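Local structure of possible membrane-associated serine protease (Mycobacterium tuberculosis, 3K6Y) at residues 187-190 / 191-195. The protein is a trypsin-like serine protease, probably required for the bacterium's resistance to acid and oxidative stress, which is essential for virulence. Sequence-based numbering, arbitrary orientation.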
loop_
_atom_site.group_PDB
_atom_site.type_symbol
_atom_site.label_atom_id
_atom_site.label_comp_id
_atom_site.label_asym_id
_atom_site.label_seq_id
_atom_site.Cartn_x
_atom_site.Cartn_y
_atom_site.Cartn_z
ATOM N N LEU A 187 -0.719 16.577 19.464
ATOM C CA LEU A 187 -0.727 17.960 19.917
ATOM C C LEU A 187 -1.719 18.012 21.056
ATOM O O LEU A 187 -2.893 17.667 20.873
ATOM C CB LEU A 187 -1.211 18.855 18.789
ATOM C CG LEU A 187 -1.238 20.348 19.134
ATOM C CD1 LEU A 187 0.199 20.896 19.166
ATOM C CD2 LEU A 187 -2.084 21.131 18.142
ATOM N N ILE A 188 -1.239 18.387 22.231
ATOM C CA ILE A 188 -2.144 18.426 23.378
ATOM C C ILE A 188 -2.436 19.838 23.819
ATOM O O ILE A 188 -1.633 20.757 23.639
ATOM C CB ILE A 188 -1.644 17.597 24.572
ATOM C CG1 ILE A 188 -0.288 18.086 25.076
ATOM C CG2 ILE A 188 -1.618 16.101 24.226
ATOM C CD1 ILE A 188 -0.045 17.804 26.577
ATOM N N ASP A 189 -3.618 19.999 24.400
ATOM C CA ASP A 189 -3.964 21.242 25.082
ATOM C C ASP A 189 -3.504 21.161 26.535
ATOM O O ASP A 189 -2.963 20.155 26.982
ATOM C CB ASP A 189 -5.457 21.575 24.939
ATOM C CG ASP A 189 -6.381 20.575 25.621
ATOM O OD1 ASP A 189 -7.575 20.575 25.241
ATOM O OD2 ASP A 189 -5.967 19.829 26.538
ATOM N N LEU A 190 -3.741 22.227 27.294
ATOM C CA LEU A 190 -3.220 22.277 28.651
ATOM C C LEU A 190 -4.023 21.425 29.631
ATOM O O LEU A 190 -3.622 21.274 30.784
ATOM C CB LEU A 190 -3.112 23.725 29.132
ATOM C CG LEU A 190 -2.080 24.542 28.345
ATOM C CD1 LEU A 190 -1.774 25.855 29.037
ATOM C CD2 LEU A 190 -0.783 23.765 28.106
ATOM N N ASN A 191 -5.140 20.888 29.141
ATOM C CA ASN A 191 -5.951 19.904 29.848
ATOM C C ASN A 191 -5.447 18.479 29.614
ATOM O O ASN A 191 -5.977 17.532 30.187
ATOM C CB ASN A 191 -7.399 19.983 29.366
ATOM C CG ASN A 191 -8.085 21.256 29.776
ATOM O OD1 ASN A 191 -7.879 21.758 30.877
ATOM N ND2 ASN A 191 -8.911 21.784 28.893
ATOM N N GLY A 192 -4.446 18.308 28.752
ATOM C CA GLY A 192 -3.936 16.974 28.488
ATOM C C GLY A 192 -4.772 16.181 27.502
ATOM O O GLY A 192 -4.617 14.970 27.404
ATOM N N GLN A 193 -5.659 16.855 26.781
ATOM C CA GLN A 193 -6.465 16.202 25.764
ATOM C C GLN A 193 -5.830 16.410 24.404
ATOM O O GLN A 193 -5.089 17.380 24.176
ATOM C CB GLN A 193 -7.897 16.719 25.789
ATOM C CG GLN A 193 -8.567 16.467 27.149
ATOM C CD GLN A 193 -10.078 16.520 27.110
ATOM O OE1 GLN A 193 -10.664 17.404 26.497
ATOM N NE2 GLN A 193 -10.719 15.563 27.775
ATOM N N VAL A 194 -6.155 15.505 23.489
ATOM C CA VAL A 194 -5.516 15.513 22.187
ATOM C C VAL A 194 -6.312 16.371 21.202
ATOM O O VAL A 194 -7.481 16.089 20.882
ATOM C CB VAL A 194 -5.352 14.083 21.652
ATOM C CG1 VAL A 194 -4.664 14.095 20.290
ATOM C CG2 VAL A 194 -4.514 13.240 22.613
ATOM N N LEU A 195 -5.639 17.393 20.683
ATOM C CA LEU A 195 -6.229 18.262 19.675
ATOM C C LEU A 195 -6.045 17.729 18.268
ATOM O O LEU A 195 -6.808 18.079 17.364
ATOM C CB LEU A 195 -5.610 19.658 19.749
ATOM C CG LEU A 195 -5.969 20.489 20.979
ATOM C CD1 LEU A 195 -5.055 21.695 21.079
ATOM C CD2 LEU A 195 -7.427 20.928 20.912
HETATM O O HOH W 1 -9.906 19.734 26.045
#
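D189 reaches across its own hairpin turn and grips the backbone amide of Q193, with Q193 N 3.0 Å from D189 OD2 and coming from above the carboxylate plane. With chi1 at 65°, CG lies between the backbone N and the carbonyl carbon, and this turns the carboxylate toward the loop amides. N191 N also gives D189 OD2 a weak bond (2.9 Å), bent at 126°, so one short acidic side chain serves two backbone amides of the loop. The type I turn from D189 to G192 is closed by a hydrogen bond from G192 N to D189 O (3.0 Å), with the donor well above the carbonyl plane. G192 and Q193, opposite D189, form a G1 beta bulge; glycine suits its first position because the positive phi there would press a CB against the preceding carbonyl.

The second carboxylate oxygen is used too. The D189 and Q193 side chains run side by side in the same direction, their flat groups only 17° apart, and a water donates to both D189 OD1 and Q193 OE1. By contrast, the side-chain amide of N191 stands almost perpendicular to the carboxylate.

Below the turn, D189 N bonds to Q193 O (3.0 Å) and L195 N to L187 O (2.8 Å), flanking the non-hydrogen-bonded pair I188 and V194. L195 lays CD1 against D189 CB (3.9 Å) and CB against L187 CD2; L187 and L195 are buried, where apolar leucines suit.

In this beta hairpin of the trypsin-like fold, strand 186-188 pairs with strand 194-201 on one side and, closing the second barrel, with strand 130-135 on the other; L187 and L195 pack on V131, while I188 meets V36 and T40 of helix 35-40.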